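Local coordinates for acetyltransferase, GNAT family (Bacillus anthracis str. Sterne, PDB 3FBU), which binds coenzyme A and probably transfers an acetyl group from acetyl-coenzyme A to an acceptor substrate, at residues Ile86-Asn91 with Tyr132-Lys137; Gly71-His76 with Ser101-Ala106; His22-Thr25 with Asp29-Lys32. All blocks are in the same frame, centred on the assembly; numbering follows the deposited sequence.

Overall arrangement
Along the chain, contact 3 comes first: it closes a short loop of three residues, folding 29-32 back on the end of helix 18-25. Contacts 1 and 2 follow and cross. Strand segment 71-76 opens contact 2, 86-91 opens contact 1, 101-106 closes contact 2 and 132-137 closes contact 1. Strands 68-79 and 83-90 are antiparallel neighbours, joined where H72 N meets V89 O at 2.8 Å and V74 N meets G87 O at 2.9 Å. The two helices, 99-114 and 129-137, hold coenzyme A with strand 83-90. Contact 3 meets this core through Y24 and V30.

Contact 1: residues Ile86-Asn91 with Tyr132-Lys137; sequences IGWVFN and YRVMEK. With COA (coenzyme A), chain C.
The coenzyme A cleft of the GNAT fold is the setting in which W88, on strand 83-90, meets V134 and M135 of helix 129-137. V134 CG1 lies over one face of the indole, 3.8 Å from the centroid of its six-membered ring and 12° off the normal, a position that makes this a CH-pi contact. This methyl stands anti to the backbone N (chi1 173°), while V134 CG2 passes 3.8 Å from COA O3A. M135 approaches the same ring differently, at its edge and near its plane, with CG 3.6 Å from W88 CZ2. S131 OG hydrogen-bonds W88 NE1, adding a polar tie to the helix.

The strand holds the pantetheine arm through its backbone. W88 O accepts a hydrogen bond from COA N4P (2.9 Å), and F90 N donates one to COA O9P (2.8 Å). Farther along the ligand, R133 NH2 reaches O7A of the 3'-phosphate at 2.8 Å, with the oxygen at the edge of the guanidinium. R133 NH1 forms a salt bridge with E136 OE1 (3.0 Å), which lies 4° out of the guanidinium plane and uses its anti lone pair; K137 NZ adds a bond to COA O9A. Apolar contacts thus join strand to helix while the polar groups grip the pantetheine amides and the 3'-phosphate, and E136 probably helps fix the rotation of the R133 guanidinium.

Contact 2: residues Gly71-His76 with Ser101-Ala106; sequences GHIVFH and SEAAQA. With COA (coenzyme A), chain C.
Apolar packing joins I73 to A103 and A104, setting helix 99-114 against strand 68-79 of the central sheet of the GNAT fold. The backbones are closest at I73 and A104, whose CA atoms stand 7.1 Å apart. A103 directs its methyl at the strand and places CB 3.9 Å from I73 CG1. I73 CD1 reaches the helix backbone, 3.9 Å from A104 N, and has a looser side-chain contact with A104 CB at 4.2 Å. I73 CG1 sits beside the backbone N, anti to the carbonyl carbon (chi1 -73°), and the chain turns again at chi2 (-70°). The small alanine side chains probably allow the helix backbone to come this near the isoleucine. Around the pair, V61 of strand 58-63 touches both I73 and A103, and W88 of strand 83-90 touches A104, so the helix rests across several neighbouring strands.

Hydrogen bonds to the cofactor come from the start of the segment, at S101. In the helix, Q105 N bonds to S101 O at 2.8 Å, whereas S101 N points to the ligand. N96 and G98 also give backbone N-H groups to coenzyme A, in keeping with the pyrophosphate-binding loop and helix start of this family. One oxygen, COA O2A, receives two bonds from S101: the backbone N at 3.0 Å, with an N-H...acceptor angle of 152°, and the hydroxyl OG at 2.6 Å.

Contact 3: residues His22-Thr25 with Asp29-Lys32; sequences HEYT and DVMK
Two short backbone pieces, the last turn of helix 18-25 and the type I beta turn from D29 to K32, lie beside each other with paired CA atoms 6.3 Å apart at Y24 and V30 and 6.4 Å apart at T25 and M31. No hydrogen bond joins them. Instead, the carbonyl oxygens at the end of the helix meet the carbon side chains of the turn: Y24 O is 3.4 Å from V30 CB, and T25 O is 3.4 Å from M31 CG.

V30 directs its side chain at the helix and sets both methyls around the carbonyl of Y24. V30 CG2 also reaches Y24 CB at 4.2 Å, while CG1 meets the tyrosine ring obliquely. M31 touches T25 through CG, SD and CE. Bends at chi2 (-69°) and chi3 (-87°) fold the thioether back along the helix end, bringing M31 SD to 3.9 Å from T25 CA and M31 CE to 4.0 Å from T25 CB. The threonine and methionine side chains run side by side in the same direction, and F39 packs against M31 as well.

Y24 OH is hydrogen-bonded to H72 ND1 on strand 68-79, and T25 OG1 to T44 OG1 of helix 41-50. D27, within the connecting loop, accepts a hydrogen bond from D29 N. At the subunit interface, D29 OD1 forms a salt bridge with K16 of the second subunit.

Helices 18-25 and 41-50 are the first two of the GNAT fold and in relatives often border the acceptor site. V30 belongs to the coenzyme A pocket, its side chain about 4 Å from the ligand, and also touches V89. Van der Waals contacts, the closest to carbonyl oxygens, thus seat the turn on the helix, and the bonds of Y24 and T25 probably help to position V30.

Contact 1: residues Ile86-Asn91 with Tyr132-Lys137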
loop_
_atom_site.group_PDB
_atom_site.type_symbol
_atom_site.label_atom_id
_atom_site.label_comp_id
_atom_site.label_asym_id
_atom_site.label_seq_id
_atom_site.Cartn_x
_atom_site.Cartn_y
_atom_site.Cartn_z
ATOM N N ILE A 86 -11.810 13.719 -12.700
ATOM C CA ILE A 86 -11.793 12.245 -12.728
ATOM C C ILE A 86 -11.409 11.720 -11.336
ATOM O O ILE A 86 -10.649 12.352 -10.595
ATOM C CB ILE A 86 -10.825 11.701 -13.844
ATOM C CG1 ILE A 86 -11.009 10.179 -14.132
ATOM C CG2 ILE A 86 -9.357 12.038 -13.498
ATOM C CD1 ILE A 86 -10.284 9.701 -15.435
ATOM N N GLY A 87 -11.915 10.521 -11.039
ATOM C CA GLY A 87 -11.656 9.808 -9.820
ATOM C C GLY A 87 -12.028 8.355 -9.999
ATOM O O GLY A 87 -12.438 7.940 -11.093
ATOM N N TRP A 88 -11.953 7.598 -8.908
ATOM C CA TRP A 88 -12.031 6.139 -8.997
ATOM C C TRP A 88 -12.263 5.565 -7.619
ATOM O O TRP A 88 -11.675 6.036 -6.668
ATOM C CB TRP A 88 -10.710 5.586 -9.565
ATOM C CG TRP A 88 -9.517 6.421 -9.224
ATOM C CD1 TRP A 88 -8.864 6.502 -8.029
ATOM C CD2 TRP A 88 -8.857 7.329 -10.098
ATOM N NE1 TRP A 88 -7.819 7.409 -8.110
ATOM C CE2 TRP A 88 -7.791 7.927 -9.373
ATOM C CE3 TRP A 88 -9.061 7.704 -11.425
ATOM C CZ2 TRP A 88 -6.966 8.885 -9.930
ATOM C CZ3 TRP A 88 -8.238 8.644 -11.972
ATOM C CH2 TRP A 88 -7.196 9.215 -11.241
ATOM N N VAL A 89 -13.107 4.533 -7.527
ATOM C CA VAL A 89 -13.314 3.774 -6.298
ATOM C C VAL A 89 -13.477 2.306 -6.718
ATOM O O VAL A 89 -14.341 1.991 -7.549
ATOM C CB VAL A 89 -14.581 4.217 -5.531
ATOM C CG1 VAL A 89 -14.696 3.454 -4.187
ATOM C CG2 VAL A 89 -14.630 5.809 -5.342
ATOM N N PHE A 90 -12.633 1.442 -6.153
ATOM C CA PHE A 90 -12.537 0.052 -6.590
ATOM C C PHE A 90 -12.685 -0.890 -5.405
ATOM O O PHE A 90 -12.545 -0.495 -4.242
ATOM C CB PHE A 90 -11.215 -0.207 -7.339
ATOM C CG PHE A 90 -11.271 0.177 -8.785
ATOM C CD1 PHE A 90 -11.347 1.507 -9.153
ATOM C CD2 PHE A 90 -11.256 -0.770 -9.767
ATOM C CE1 PHE A 90 -11.434 1.858 -10.456
ATOM C CE2 PHE A 90 -11.323 -0.417 -11.074
ATOM C CZ PHE A 90 -11.410 0.902 -11.427
ATOM N N ASN A 91 -13.046 -2.117 -5.737
ATOM C CA ASN A 91 -13.203 -3.211 -4.808
ATOM C C ASN A 91 -11.823 -3.738 -4.446
ATOM O O ASN A 91 -11.062 -4.127 -5.349
ATOM C CB ASN A 91 -14.045 -4.314 -5.476
ATOM C CG ASN A 91 -14.389 -5.462 -4.541
ATOM O OD1 ASN A 91 -13.580 -5.885 -3.713
ATOM N ND2 ASN A 91 -15.607 -5.986 -4.684
ATOM N N TYR A 132 -2.757 8.855 -5.851
ATOM C CA TYR A 132 -1.895 9.717 -6.646
ATOM C C TYR A 132 -0.959 8.923 -7.534
ATOM O O TYR A 132 -0.562 9.427 -8.580
ATOM C CB TYR A 132 -1.234 10.834 -5.840
ATOM C CG TYR A 132 -0.114 10.427 -4.934
ATOM C CD1 TYR A 132 1.140 10.140 -5.457
ATOM C CD2 TYR A 132 -0.281 10.393 -3.555
ATOM C CE1 TYR A 132 2.194 9.803 -4.628
ATOM C CE2 TYR A 132 0.768 10.052 -2.723
ATOM C CZ TYR A 132 2.004 9.769 -3.281
ATOM O OH TYR A 132 3.077 9.406 -2.488
ATOM N N ARG A 133 -0.696 7.649 -7.194
ATOM C CA ARG A 133 0.039 6.811 -8.121
ATOM C C ARG A 133 -0.736 6.532 -9.397
ATOM O O ARG A 133 -0.161 6.553 -10.472
ATOM C CB ARG A 133 0.548 5.535 -7.453
ATOM C CG ARG A 133 1.814 5.776 -6.631
ATOM C CD ARG A 133 3.008 6.153 -7.534
ATOM N NE ARG A 133 3.279 5.137 -8.551
ATOM C CZ ARG A 133 3.714 5.350 -9.797
ATOM N NH1 ARG A 133 3.881 6.568 -10.280
ATOM N NH2 ARG A 133 3.938 4.317 -10.600
ATOM N N VAL A 134 -2.042 6.317 -9.309
ATOM C CA VAL A 134 -2.836 6.212 -10.532
ATOM C C VAL A 134 -2.700 7.498 -11.365
ATOM O O VAL A 134 -2.488 7.462 -12.581
ATOM C CB VAL A 134 -4.288 5.931 -10.230
ATOM C CG1 VAL A 134 -5.108 5.995 -11.535
ATOM C CG2 VAL A 134 -4.439 4.589 -9.545
ATOM N N MET A 135 -2.799 8.645 -10.697
ATOM C CA MET A 135 -2.724 9.928 -11.403
ATOM C C MET A 135 -1.419 10.041 -12.187
ATOM O O MET A 135 -1.417 10.414 -13.368
ATOM C CB MET A 135 -2.866 11.104 -10.419
ATOM C CG MET A 135 -4.241 11.167 -9.714
ATOM S SD MET A 135 -4.365 12.407 -8.375
ATOM C CE MET A 135 -5.851 11.746 -7.671
ATOM N N GLU A 136 -0.324 9.675 -11.544
ATOM C CA GLU A 136 0.984 9.754 -12.180
ATOM C C GLU A 136 1.103 8.769 -13.345
ATOM O O GLU A 136 1.558 9.135 -14.427
ATOM C CB GLU A 136 2.071 9.468 -11.139
ATOM C CG GLU A 136 2.159 10.585 -10.064
ATOM C CD GLU A 136 3.206 10.365 -8.989
ATOM O OE1 GLU A 136 3.673 9.209 -8.783
ATOM O OE2 GLU A 136 3.487 11.373 -8.287
ATOM N N LYS A 137 0.663 7.546 -13.120
ATOM C CA LYS A 137 0.757 6.473 -14.120
ATOM C C LYS A 137 0.036 6.824 -15.412
ATOM O O LYS A 137 0.466 6.434 -16.523
ATOM C CB LYS A 137 0.170 5.171 -13.554
ATOM C CG LYS A 137 0.985 4.550 -12.417
ATOM C CD LYS A 137 0.174 3.546 -11.608
ATOM C CE LYS A 137 -0.132 2.230 -12.371
ATOM N NZ LYS A 137 1.006 1.733 -13.168
HETATM N N1A COA C . 2.030 2.451 -1.075
HETATM C C2A COA C . 2.649 2.794 -2.249
HETATM N N3A COA C . 2.108 2.414 -3.449
HETATM C C4A COA C . 0.948 1.704 -3.455
HETATM C C5A COA C . 0.306 1.351 -2.280
HETATM C C6A COA C . 0.850 1.749 -1.062
HETATM N N6A COA C . 0.248 1.456 0.093
HETATM N N7A COA C . -0.796 0.662 -2.607
HETATM C C8A COA C . -0.869 0.554 -3.948
HETATM N N9A COA C . 0.217 1.194 -4.487
HETATM C C1B COA C . 0.513 1.482 -5.896
HETATM C C2B COA C . 0.586 0.226 -6.768
HETATM O O2B COA C . 1.858 -0.406 -6.692
HETATM C C3B COA C . 0.291 0.840 -8.119
HETATM O O3B COA C . 1.463 1.419 -8.671
HETATM P P3B COA C . 2.470 0.635 -9.667
HETATM O O7A COA C . 3.407 1.593 -10.329
HETATM O O8A COA C . 3.201 -0.394 -8.846
HETATM O O9A COA C . 1.600 -0.031 -10.711
HETATM C C4B COA C . -0.725 1.947 -7.800
HETATM O O4B COA C . -0.511 2.292 -6.458
HETATM C C5B COA C . -2.171 1.495 -7.962
HETATM O O5B COA C . -2.401 1.316 -9.347
HETATM P P1A COA C . -3.617 0.414 -9.863
HETATM O O1A COA C . -3.266 -1.051 -9.670
HETATM O O2A COA C . -3.929 0.768 -11.264
HETATM O O3A COA C . -4.808 0.900 -8.901
HETATM P P2A COA C . -5.940 -0.032 -8.227
HETATM O O4A COA C . -6.634 -0.822 -9.310
HETATM O O5A COA C . -5.298 -0.855 -7.105
HETATM O O6A COA C . -6.909 1.101 -7.603
HETATM C CBP COA C . -7.534 2.905 -6.168
HETATM C CCP COA C . -6.411 2.286 -7.001
HETATM C CDP COA C . -8.729 3.049 -7.128
HETATM C CEP COA C . -6.962 4.241 -5.691
HETATM C CAP COA C . -7.877 1.978 -4.972
HETATM O OAP COA C . -6.800 1.902 -4.050
HETATM C C9P COA C . -9.064 2.447 -4.187
HETATM O O9P COA C . -10.333 2.214 -4.659
HETATM N N8P COA C . -8.888 3.172 -3.077
HETATM C C7P COA C . -10.009 3.495 -2.196
HETATM C C6P COA C . -10.903 4.595 -2.743
HETATM C C5P COA C . -10.138 5.904 -2.927
HETATM O O5P COA C . -9.460 6.425 -2.012
HETATM N N4P COA C . -10.278 6.468 -4.109
HETATM C C3P COA C . -9.506 7.658 -4.489
HETATM C C2P COA C . -10.077 8.962 -3.980
HETATM S S1P COA C . -9.163 10.376 -4.670
#

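Contact 2: residues Gly71-His76 with Ser101-Ala106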
loop_
_atom_site.group_PDB
_atom_site.type_symbol
_atom_site.label_atom_id
_atom_site.label_comp_id
_atom_site.label_asym_id
_atom_site.label_seq_id
_atom_site.Cartn_x
_atom_site.Cartn_y
_atom_site.Cartn_z
ATOM N N GLY A 71 -15.338 -1.916 -9.857
ATOM C CA GLY A 71 -15.250 -0.558 -9.326
ATOM C C GLY A 71 -15.995 0.417 -10.201
ATOM O O GLY A 71 -16.761 0.029 -11.083
ATOM N N HIS A 72 -15.821 1.699 -9.913
ATOM C CA HIS A 72 -16.356 2.724 -10.781
ATOM C C HIS A 72 -15.390 3.905 -10.970
ATOM O O HIS A 72 -14.508 4.185 -10.136
ATOM C CB HIS A 72 -17.761 3.178 -10.321
ATOM C CG HIS A 72 -17.789 3.977 -9.047
ATOM N ND1 HIS A 72 -18.027 3.401 -7.814
ATOM C CD2 HIS A 72 -17.645 5.312 -8.817
ATOM C CE1 HIS A 72 -18.007 4.335 -6.880
ATOM N NE2 HIS A 72 -17.770 5.502 -7.454
ATOM N N ILE A 73 -15.546 4.532 -12.126
ATOM C CA ILE A 73 -14.854 5.766 -12.472
ATOM C C ILE A 73 -15.794 6.947 -12.246
ATOM O O ILE A 73 -16.978 6.929 -12.661
ATOM C CB ILE A 73 -14.391 5.736 -13.962
ATOM C CG1 ILE A 73 -13.197 4.774 -14.150
ATOM C CG2 ILE A 73 -14.080 7.156 -14.465
ATOM C CD1 ILE A 73 -11.861 5.223 -13.536
ATOM N N VAL A 74 -15.245 7.964 -11.587
ATOM C CA VAL A 74 -15.891 9.249 -11.411
ATOM C C VAL A 74 -15.438 10.131 -12.580
ATOM O O VAL A 74 -14.247 10.266 -12.821
ATOM C CB VAL A 74 -15.505 9.881 -10.067
ATOM C CG1 VAL A 74 -16.297 11.140 -9.811
ATOM C CG2 VAL A 74 -15.710 8.887 -8.893
ATOM N N PHE A 75 -16.391 10.696 -13.320
ATOM C CA PHE A 75 -16.039 11.575 -14.460
ATOM C C PHE A 75 -17.167 12.576 -14.741
ATOM O O PHE A 75 -18.242 12.187 -15.158
ATOM C CB PHE A 75 -15.696 10.734 -15.685
ATOM C CG PHE A 75 -14.986 11.488 -16.776
ATOM C CD1 PHE A 75 -13.779 12.123 -16.540
ATOM C CD2 PHE A 75 -15.530 11.551 -18.040
ATOM C CE1 PHE A 75 -13.109 12.784 -17.549
ATOM C CE2 PHE A 75 -14.850 12.221 -19.061
ATOM C CZ PHE A 75 -13.651 12.845 -18.794
ATOM N N HIS A 76 -16.911 13.861 -14.488
ATOM C CA HIS A 76 -17.936 14.899 -14.605
ATOM C C HIS A 76 -17.352 16.285 -14.835
ATOM O O HIS A 76 -16.193 16.543 -14.545
ATOM C CB HIS A 76 -18.843 14.937 -13.359
ATOM C CG HIS A 76 -18.128 15.164 -12.063
ATOM N ND1 HIS A 76 -17.725 16.408 -11.627
ATOM C CD2 HIS A 76 -17.739 14.287 -11.104
ATOM C CE1 HIS A 76 -17.142 16.292 -10.446
ATOM N NE2 HIS A 76 -17.124 15.012 -10.115
ATOM N N SER A 101 -5.874 2.169 -13.133
ATOM C CA SER A 101 -5.083 2.935 -14.102
ATOM C C SER A 101 -5.519 2.661 -15.533
ATOM O O SER A 101 -5.603 3.589 -16.341
ATOM C CB SER A 101 -3.583 2.662 -13.945
ATOM O OG SER A 101 -3.194 2.887 -12.587
ATOM N N GLU A 102 -5.835 1.409 -15.833
ATOM C CA GLU A 102 -6.316 1.034 -17.168
ATOM C C GLU A 102 -7.632 1.733 -17.476
ATOM O O GLU A 102 -7.786 2.305 -18.541
ATOM C CB GLU A 102 -6.444 -0.511 -17.311
ATOM C CG GLU A 102 -7.050 -0.934 -18.638
ATOM C CD GLU A 102 -7.118 -2.469 -18.828
ATOM O OE1 GLU A 102 -6.404 -3.193 -18.123
ATOM O OE2 GLU A 102 -7.915 -2.921 -19.664
ATOM N N ALA A 103 -8.563 1.726 -16.514
ATOM C CA ALA A 103 -9.861 2.358 -16.709
ATOM C C ALA A 103 -9.726 3.874 -16.838
ATOM O O ALA A 103 -10.380 4.488 -17.691
ATOM C CB ALA A 103 -10.801 2.005 -15.569
ATOM N N ALA A 104 -8.872 4.460 -15.996
ATOM C CA ALA A 104 -8.710 5.918 -15.961
ATOM C C ALA A 104 -7.994 6.385 -17.204
ATOM O O ALA A 104 -8.371 7.398 -17.757
ATOM C CB ALA A 104 -7.958 6.362 -14.700
ATOM N N GLN A 105 -7.005 5.628 -17.680
ATOM C CA GLN A 105 -6.316 5.947 -18.952
ATOM C C GLN A 105 -7.313 5.994 -20.114
ATOM O O GLN A 105 -7.328 6.932 -20.919
ATOM C CB GLN A 105 -5.172 4.942 -19.235
ATOM C CG GLN A 105 -4.282 5.250 -20.461
ATOM C CD GLN A 105 -3.072 4.309 -20.576
ATOM O OE1 GLN A 105 -2.819 3.463 -19.692
ATOM N NE2 GLN A 105 -2.309 4.452 -21.676
ATOM N N ALA A 106 -8.152 4.971 -20.180
ATOM C CA ALA A 106 -9.197 4.861 -21.190
ATOM C C ALA A 106 -10.203 6.007 -21.125
ATOM O O ALA A 106 -10.655 6.494 -22.153
ATOM C CB ALA A 106 -9.918 3.512 -21.043
HETATM N N1A COA C . 2.030 2.451 -1.075
HETATM C C2A COA C . 2.649 2.794 -2.249
HETATM N N3A COA C . 2.108 2.414 -3.449
HETATM C C4A COA C . 0.948 1.704 -3.455
HETATM C C5A COA C . 0.306 1.351 -2.280
HETATM C C6A COA C . 0.850 1.749 -1.062
HETATM N N6A COA C . 0.248 1.456 0.093
HETATM N N7A COA C . -0.796 0.662 -2.607
HETATM C C8A COA C . -0.869 0.554 -3.948
HETATM N N9A COA C . 0.217 1.194 -4.487
HETATM C C1B COA C . 0.513 1.482 -5.896
HETATM C C2B COA C . 0.586 0.226 -6.768
HETATM O O2B COA C . 1.858 -0.406 -6.692
HETATM C C3B COA C . 0.291 0.840 -8.119
HETATM O O3B COA C . 1.463 1.419 -8.671
HETATM P P3B COA C . 2.470 0.635 -9.667
HETATM O O7A COA C . 3.407 1.593 -10.329
HETATM O O8A COA C . 3.201 -0.394 -8.846
HETATM O O9A COA C . 1.600 -0.031 -10.711
HETATM C C4B COA C . -0.725 1.947 -7.800
HETATM O O4B COA C . -0.511 2.292 -6.458
HETATM C C5B COA C . -2.171 1.495 -7.962
HETATM O O5B COA C . -2.401 1.316 -9.347
HETATM P P1A COA C . -3.617 0.414 -9.863
HETATM O O1A COA C . -3.266 -1.051 -9.670
HETATM O O2A COA C . -3.929 0.768 -11.264
HETATM O O3A COA C . -4.808 0.900 -8.901
HETATM P P2A COA C . -5.940 -0.032 -8.227
HETATM O O4A COA C . -6.634 -0.822 -9.310
HETATM O O5A COA C . -5.298 -0.855 -7.105
HETATM O O6A COA C . -6.909 1.101 -7.603
HETATM C CBP COA C . -7.534 2.905 -6.168
HETATM C CCP COA C . -6.411 2.286 -7.001
HETATM C CDP COA C . -8.729 3.049 -7.128
HETATM C CEP COA C . -6.962 4.241 -5.691
HETATM C CAP COA C . -7.877 1.978 -4.972
HETATM O OAP COA C . -6.800 1.902 -4.050
HETATM C C9P COA C . -9.064 2.447 -4.187
HETATM O O9P COA C . -10.333 2.214 -4.659
HETATM N N8P COA C . -8.888 3.172 -3.077
HETATM C C7P COA C . -10.009 3.495 -2.196
HETATM C C6P COA C . -10.903 4.595 -2.743
HETATM C C5P COA C . -10.138 5.904 -2.927
HETATM O O5P COA C . -9.460 6.425 -2.012
HETATM N N4P COA C . -10.278 6.468 -4.109
HETATM C C3P COA C . -9.506 7.658 -4.489
HETATM C C2P COA C . -10.077 8.962 -3.980
HETATM S S1P COA C . -9.163 10.376 -4.670
#

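Contact 3: residues His22-Thr25 with Asp29-Lys32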
loop_
_atom_site.group_PDB
_atom_site.type_symbol
_atom_site.label_atom_id
_atom_site.label_comp_id
_atom_site.label_asym_id
_atom_site.label_seq_id
_atom_site.Cartn_x
_atom_site.Cartn_y
_atom_site.Cartn_z
ATOM N N HIS A 22 -22.077 -2.043 -3.644
ATOM C CA HIS A 22 -22.170 -2.035 -2.192
ATOM C C HIS A 22 -21.045 -2.831 -1.503
ATOM O O HIS A 22 -20.603 -2.515 -0.388
ATOM C CB HIS A 22 -23.555 -2.484 -1.741
ATOM C CG HIS A 22 -23.815 -2.200 -0.304
ATOM N ND1 HIS A 22 -23.976 -0.918 0.171
ATOM C CD2 HIS A 22 -23.895 -3.021 0.773
ATOM C CE1 HIS A 22 -24.160 -0.964 1.479
ATOM N NE2 HIS A 22 -24.119 -2.226 1.871
ATOM N N GLU A 23 -20.533 -3.841 -2.181
ATOM C CA GLU A 23 -19.455 -4.652 -1.641
ATOM C C GLU A 23 -18.260 -3.778 -1.212
ATOM O O GLU A 23 -17.567 -4.083 -0.236
ATOM C CB GLU A 23 -19.050 -5.702 -2.689
ATOM C CG GLU A 23 -17.978 -6.670 -2.236
ATOM C CD GLU A 23 -17.663 -7.714 -3.313
ATOM O OE1 GLU A 23 -18.266 -7.633 -4.412
ATOM O OE2 GLU A 23 -16.829 -8.606 -3.051
ATOM N N TYR A 24 -18.014 -2.684 -1.938
ATOM C CA TYR A 24 -16.918 -1.768 -1.587
ATOM C C TYR A 24 -17.364 -0.431 -0.979
ATOM O O TYR A 24 -16.645 0.126 -0.171
ATOM C CB TYR A 24 -15.953 -1.561 -2.766
ATOM C CG TYR A 24 -16.519 -0.984 -4.051
ATOM C CD1 TYR A 24 -16.571 0.398 -4.260
ATOM C CD2 TYR A 24 -16.915 -1.825 -5.103
ATOM C CE1 TYR A 24 -17.093 0.938 -5.458
ATOM C CE2 TYR A 24 -17.410 -1.301 -6.308
ATOM C CZ TYR A 24 -17.492 0.072 -6.492
ATOM O OH TYR A 24 -17.982 0.567 -7.692
ATOM N N THR A 25 -18.534 0.081 -1.338
ATOM C CA THR A 25 -18.989 1.330 -0.739
ATOM C C THR A 25 -19.391 1.187 0.745
ATOM O O THR A 25 -19.466 2.180 1.465
ATOM C CB THR A 25 -20.102 2.017 -1.544
ATOM O OG1 THR A 25 -21.223 1.139 -1.674
ATOM C CG2 THR A 25 -19.585 2.472 -2.914
ATOM N N ASP A 29 -12.460 0.925 4.996
ATOM C CA ASP A 29 -11.138 1.176 4.461
ATOM C C ASP A 29 -11.240 1.779 3.062
ATOM O O ASP A 29 -10.528 2.732 2.755
ATOM C CB ASP A 29 -10.299 -0.097 4.426
ATOM C CG ASP A 29 -9.882 -0.554 5.825
ATOM O OD1 ASP A 29 -9.731 0.325 6.724
ATOM O OD2 ASP A 29 -9.708 -1.786 6.021
ATOM N N VAL A 30 -12.148 1.258 2.233
ATOM C CA VAL A 30 -12.349 1.811 0.887
ATOM C C VAL A 30 -12.781 3.277 0.922
ATOM O O VAL A 30 -12.288 4.079 0.141
ATOM C CB VAL A 30 -13.382 0.999 0.069
ATOM C CG1 VAL A 30 -13.722 1.725 -1.262
ATOM C CG2 VAL A 30 -12.859 -0.409 -0.168
ATOM N N MET A 31 -13.694 3.619 1.825
ATOM C CA MET A 31 -14.334 4.935 1.839
ATOM C C MET A 31 -13.687 5.933 2.826
ATOM O O MET A 31 -14.214 7.011 3.039
ATOM C CB MET A 31 -15.841 4.770 2.107
ATOM C CG MET A 31 -16.531 3.808 1.127
ATOM S SD MET A 31 -16.636 4.427 -0.591
ATOM C CE MET A 31 -18.151 5.354 -0.543
ATOM N N LYS A 32 -12.522 5.579 3.359
ATOM C CA LYS A 32 -11.728 6.443 4.262
ATOM C C LYS A 32 -11.565 7.881 3.750
ATOM O O LYS A 32 -11.759 8.835 4.510
ATOM C CB LYS A 32 -10.353 5.786 4.476
ATOM C CG LYS A 32 -9.216 6.701 4.939
ATOM C CD LYS A 32 -9.050 6.705 6.430
ATOM C CE LYS A 32 -7.811 7.509 6.845
ATOM N NZ LYS A 32 -7.837 7.757 8.311
#